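Local coordinates for protein succinylglutamate desuccinylase (PDB 2BCO) that probably hydrolyses N-succinylglutamate to succinate and glutamate, the last step of arginine breakdown by the succinyltransferase pathway, using one bound zinc ion, at residues R268-D279 against P313-A324. Numbering follows the deposited sequence.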
loop_
_atom_site.group_PDB
_atom_site.type_symbol
_atom_site.label_atom_id
_atom_site.label_comp_id
_atom_site.label_asym_id
_atom_site.label_seq_id
_atom_site.Cartn_x
_atom_site.Cartn_y
_atom_site.Cartn_z
ATOM N N ARG A 268 -17.588 13.722 -10.075
ATOM C CA ARG A 268 -17.883 15.150 -10.230
ATOM C C ARG A 268 -18.368 15.468 -11.644
ATOM O O ARG A 268 -17.636 15.300 -12.622
ATOM C CB ARG A 268 -16.640 15.988 -9.914
ATOM C CG ARG A 268 -16.845 17.497 -10.021
ATOM C CD ARG A 268 -15.590 18.234 -9.583
ATOM N NE ARG A 268 -15.748 19.688 -9.543
ATOM C CZ ARG A 268 -14.864 20.517 -8.984
ATOM N NH1 ARG A 268 -13.761 20.036 -8.419
ATOM N NH2 ARG A 268 -15.077 21.828 -8.985
ATOM N N LEU A 269 -19.611 15.936 -11.736
ATOM C CA LEU A 269 -20.227 16.275 -13.013
ATOM C C LEU A 269 -20.156 17.756 -13.371
ATOM O O LEU A 269 -19.994 18.103 -14.541
ATOM C CB LEU A 269 -21.693 15.828 -13.022
ATOM C CG LEU A 269 -22.053 14.539 -13.763
ATOM C CD1 LEU A 269 -21.894 14.759 -15.264
ATOM C CD2 LEU A 269 -21.178 13.388 -13.279
ATOM N N HIS A 270 -20.280 18.627 -12.375
ATOM C CA HIS A 270 -20.248 20.064 -12.626
ATOM C C HIS A 270 -19.141 20.791 -11.873
ATOM O O HIS A 270 -18.489 20.225 -10.997
ATOM C CB HIS A 270 -21.597 20.689 -12.262
ATOM C CG HIS A 270 -22.775 19.966 -12.840
ATOM N ND1 HIS A 270 -23.186 18.731 -12.386
ATOM C CD2 HIS A 270 -23.624 20.302 -13.839
ATOM C CE1 HIS A 270 -24.238 18.338 -13.080
ATOM N NE2 HIS A 270 -24.526 19.271 -13.968
ATOM N N ASP A 271 -18.946 22.057 -12.225
ATOM C CA ASP A 271 -17.924 22.893 -11.606
ATOM C C ASP A 271 -18.321 23.246 -10.172
ATOM O O ASP A 271 -17.470 23.349 -9.286
ATOM C CB ASP A 271 -17.729 24.169 -12.437
ATOM C CG ASP A 271 -16.534 24.992 -11.982
ATOM O OD1 ASP A 271 -16.541 25.481 -10.832
ATOM O OD2 ASP A 271 -15.585 25.149 -12.779
ATOM N N ASP A 272 -19.621 23.432 -9.958
ATOM C CA ASP A 272 -20.163 23.764 -8.643
ATOM C C ASP A 272 -20.430 22.470 -7.884
ATOM O O ASP A 272 -21.550 21.958 -7.860
ATOM C CB ASP A 272 -21.455 24.571 -8.798
ATOM C CG ASP A 272 -22.071 24.954 -7.465
ATOM O OD1 ASP A 272 -21.317 25.324 -6.540
ATOM O OD2 ASP A 272 -23.313 24.890 -7.347
ATOM N N PHE A 273 -19.381 21.952 -7.262
ATOM C CA PHE A 273 -19.435 20.703 -6.515
ATOM C C PHE A 273 -18.805 20.926 -5.141
ATOM O O PHE A 273 -17.824 21.660 -5.024
ATOM C CB PHE A 273 -18.636 19.646 -7.295
ATOM C CG PHE A 273 -18.557 18.304 -6.624
ATOM C CD1 PHE A 273 -19.480 17.306 -6.922
ATOM C CD2 PHE A 273 -17.538 18.023 -5.713
ATOM C CE1 PHE A 273 -19.391 16.044 -6.323
ATOM C CE2 PHE A 273 -17.441 16.760 -5.105
ATOM C CZ PHE A 273 -18.367 15.771 -5.412
ATOM N N ASP A 274 -19.358 20.311 -4.103
ATOM C CA ASP A 274 -18.783 20.456 -2.767
ATOM C C ASP A 274 -19.450 19.524 -1.763
ATOM O O ASP A 274 -20.459 18.888 -2.059
ATOM C CB ASP A 274 -18.904 21.904 -2.277
ATOM C CG ASP A 274 -17.759 22.314 -1.358
ATOM O OD1 ASP A 274 -17.140 21.430 -0.728
ATOM O OD2 ASP A 274 -17.480 23.526 -1.255
ATOM N N PHE A 275 -18.871 19.448 -0.571
ATOM C CA PHE A 275 -19.395 18.609 0.496
ATOM C C PHE A 275 -19.783 19.516 1.653
ATOM O O PHE A 275 -19.305 20.639 1.738
ATOM C CB PHE A 275 -18.328 17.630 0.968
ATOM C CG PHE A 275 -17.820 16.716 -0.109
ATOM C CD1 PHE A 275 -18.677 15.812 -0.740
ATOM C CD2 PHE A 275 -16.473 16.726 -0.470
ATOM C CE1 PHE A 275 -18.202 14.935 -1.711
ATOM C CE2 PHE A 275 -15.988 15.848 -1.442
ATOM C CZ PHE A 275 -16.853 14.952 -2.063
HETATM N N MSE A 276 -20.636 19.034 2.547
HETATM C CA MSE A 276 -21.051 19.840 3.685
HETATM C C MSE A 276 -20.073 19.714 4.848
HETATM O O MSE A 276 -19.923 20.649 5.643
HETATM C CB MSE A 276 -22.450 19.437 4.141
HETATM C CG MSE A 276 -23.508 19.595 3.065
HETATM SE SE MSE A 276 -25.292 19.244 3.729
HETATM C CE MSE A 276 -25.914 21.060 3.944
ATOM N N PHE A 277 -19.408 18.564 4.943
ATOM C CA PHE A 277 -18.439 18.331 6.010
ATOM C C PHE A 277 -17.148 19.098 5.745
ATOM O O PHE A 277 -16.885 19.515 4.617
ATOM C CB PHE A 277 -18.144 16.824 6.164
ATOM C CG PHE A 277 -17.898 16.089 4.850
ATOM C CD1 PHE A 277 -16.729 16.298 4.108
ATOM C CD2 PHE A 277 -18.851 15.195 4.353
ATOM C CE1 PHE A 277 -16.511 15.613 2.892
ATOM C CE2 PHE A 277 -18.644 14.507 3.143
ATOM C CZ PHE A 277 -17.474 14.723 2.410
ATOM N N ASP A 278 -16.348 19.279 6.790
ATOM C CA ASP A 278 -15.083 19.999 6.689
ATOM C C ASP A 278 -14.009 19.177 5.999
ATOM O O ASP A 278 -14.149 17.964 5.834
ATOM C CB ASP A 278 -14.587 20.397 8.081
ATOM C CG ASP A 278 -15.387 21.531 8.681
ATOM O OD1 ASP A 278 -15.123 21.892 9.849
ATOM O OD2 ASP A 278 -16.276 22.066 7.984
ATOM N N ASP A 279 -12.931 19.847 5.608
ATOM C CA ASP A 279 -11.827 19.180 4.931
ATOM C C ASP A 279 -11.128 18.133 5.798
ATOM O O ASP A 279 -10.499 17.221 5.267
ATOM C CB ASP A 279 -10.810 20.210 4.429
ATOM C CG ASP A 279 -11.375 21.089 3.333
ATOM O OD1 ASP A 279 -12.121 20.563 2.479
ATOM O OD2 ASP A 279 -11.072 22.302 3.316
ATOM N N PRO A 313 -12.400 11.224 0.345
ATOM C CA PRO A 313 -13.133 12.353 -0.247
ATOM C C PRO A 313 -12.143 13.374 -0.802
ATOM O O PRO A 313 -11.100 13.613 -0.203
ATOM C CB PRO A 313 -13.910 12.936 0.936
ATOM C CG PRO A 313 -13.888 11.844 1.978
ATOM C CD PRO A 313 -12.534 11.222 1.808
ATOM N N ASN A 314 -12.467 13.974 -1.941
ATOM C CA ASN A 314 -11.590 14.978 -2.544
ATOM C C ASN A 314 -12.408 15.908 -3.436
ATOM O O ASN A 314 -12.788 15.535 -4.546
ATOM C CB ASN A 314 -10.490 14.302 -3.368
ATOM C CG ASN A 314 -9.358 15.250 -3.719
ATOM O OD1 ASN A 314 -9.589 16.402 -4.100
ATOM N ND2 ASN A 314 -8.127 14.765 -3.601
ATOM N N ARG A 315 -12.669 17.114 -2.943
ATOM C CA ARG A 315 -13.460 18.104 -3.673
ATOM C C ARG A 315 -12.677 18.841 -4.762
ATOM O O ARG A 315 -13.267 19.521 -5.603
ATOM C CB ARG A 315 -14.036 19.125 -2.691
ATOM C CG ARG A 315 -12.987 19.959 -1.951
ATOM C CD ARG A 315 -13.614 20.690 -0.773
ATOM N NE ARG A 315 -12.677 21.555 -0.069
ATOM C CZ ARG A 315 -12.214 22.708 -0.548
ATOM N NH1 ARG A 315 -12.602 23.140 -1.738
ATOM N NH2 ARG A 315 -11.367 23.430 0.167
ATOM N N HIS A 316 -11.355 18.704 -4.751
ATOM C CA HIS A 316 -10.518 19.370 -5.741
ATOM C C HIS A 316 -10.387 18.547 -7.017
ATOM O O HIS A 316 -9.917 19.040 -8.043
ATOM C CB HIS A 316 -9.140 19.649 -5.151
ATOM C CG HIS A 316 -9.182 20.444 -3.885
ATOM N ND1 HIS A 316 -9.000 19.873 -2.641
ATOM C CD2 HIS A 316 -9.401 21.761 -3.666
ATOM C CE1 HIS A 316 -9.103 20.807 -1.714
ATOM N NE2 HIS A 316 -9.346 21.963 -2.307
ATOM N N VAL A 317 -10.808 17.291 -6.935
ATOM C CA VAL A 317 -10.760 16.375 -8.063
ATOM C C VAL A 317 -11.303 17.031 -9.328
ATOM O O VAL A 317 -12.402 17.580 -9.332
ATOM C CB VAL A 317 -11.567 15.100 -7.748
ATOM C CG1 VAL A 317 -11.921 14.365 -9.017
ATOM C CG2 VAL A 317 -10.754 14.202 -6.841
ATOM N N ALA A 318 -10.524 16.970 -10.402
ATOM C CA ALA A 318 -10.930 17.564 -11.668
ATOM C C ALA A 318 -12.265 17.007 -12.145
ATOM O O ALA A 318 -12.703 15.943 -11.706
ATOM C CB ALA A 318 -9.855 17.325 -12.728
ATOM N N ILE A 319 -12.904 17.737 -13.051
ATOM C CA ILE A 319 -14.191 17.345 -13.611
ATOM C C ILE A 319 -14.129 15.958 -14.259
ATOM O O ILE A 319 -13.158 15.621 -14.928
ATOM C CB ILE A 319 -14.653 18.373 -14.673
ATOM C CG1 ILE A 319 -16.059 18.029 -15.160
ATOM C CG2 ILE A 319 -13.656 18.417 -15.829
ATOM C CD1 ILE A 319 -17.131 18.330 -14.148
ATOM N N GLY A 320 -15.168 15.154 -14.048
ATOM C CA GLY A 320 -15.207 13.830 -14.644
ATOM C C GLY A 320 -14.499 12.717 -13.893
ATOM O O GLY A 320 -14.695 11.547 -14.211
ATOM N N GLN A 321 -13.666 13.066 -12.916
ATOM C CA GLN A 321 -12.948 12.068 -12.122
ATOM C C GLN A 321 -13.770 11.745 -10.870
ATOM O O GLN A 321 -14.770 12.409 -10.597
ATOM C CB GLN A 321 -11.572 12.600 -11.712
ATOM C CG GLN A 321 -10.647 12.899 -12.876
ATOM C CD GLN A 321 -10.313 11.663 -13.685
ATOM O OE1 GLN A 321 -9.671 10.733 -13.186
ATOM N NE2 GLN A 321 -10.752 11.640 -14.940
ATOM N N ARG A 322 -13.361 10.737 -10.105
ATOM C CA ARG A 322 -14.121 10.389 -8.911
ATOM C C ARG A 322 -13.743 11.270 -7.734
ATOM O O ARG A 322 -12.564 11.538 -7.495
ATOM C CB ARG A 322 -13.940 8.912 -8.542
ATOM C CG ARG A 322 -12.711 8.556 -7.721
ATOM C CD ARG A 322 -12.900 7.153 -7.157
ATOM N NE ARG A 322 -11.740 6.641 -6.433
ATOM C CZ ARG A 322 -11.198 7.226 -5.370
ATOM N NH1 ARG A 322 -11.703 8.364 -4.894
ATOM N NH2 ARG A 322 -10.154 6.664 -4.774
ATOM N N ALA A 323 -14.763 11.721 -7.006
ATOM C CA ALA A 323 -14.574 12.589 -5.853
ATOM C C ALA A 323 -14.655 11.835 -4.532
ATOM O O ALA A 323 -14.198 12.331 -3.501
ATOM C CB ALA A 323 -15.609 13.695 -5.875
ATOM N N ALA A 324 -15.235 10.640 -4.558
ATOM C CA ALA A 324 -15.364 9.850 -3.337
ATOM C C ALA A 324 -15.853 8.424 -3.561
ATOM O O ALA A 324 -16.355 8.064 -4.628
ATOM C CB ALA A 324 -16.305 10.560 -2.356
HETATM O O HOH W 1 -15.313 23.174 -3.376
#
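Arg268 reaches across to segment 313-324, its chain extended from CG to NE and CG anti to the backbone N (chi1 -179°). A guanidinium suits this place because its N-H groups fan out in one plane toward several carbonyls: Arg268 NH1 donates to Val317 O (3.0 Å), approaching from above that carbonyl's plane, while NE, with its partner in the guanidinium plane, bonds His270 O and NH2 bonds Asp271 O. Three carbonyls from two loops thus fix the group's rotation. The backbone of Arg268 pairs too, its N donating to Gln321 O (3.2 Å) and its O accepting from Gly320 N (2.9 Å); Gly320 suits the type II turn 318-321 through its positive phi.

At the far end Arg315 crosses Asp279 at about a right angle. Their planar groups lie 18° apart, and Arg315 NE meets Asp279 OD1 on its syn side at 2.8 Å, a nearly straight hydrogen bond within the salt bridge; the second bond, NH2 to OD2, is weak. Between these polar ends lie the buried rings of Phe273 and Phe275. Phe273 brings CZ to 3.5 Å from CB of Ala323, whose small side chain leaves room for it. Phe275 sets CE2 4.0 Å from Arg315 CB, its ring 80° from the guanidinium plane.

Within the barrel-sandwich hybrid domain, strand 273-275 pairs with strand 292-296, Leu301 of strand 299-302 touches Phe273 and Phe275, and the bulge at Ala323 and Ala324 faces Ile266 of strand 258-267.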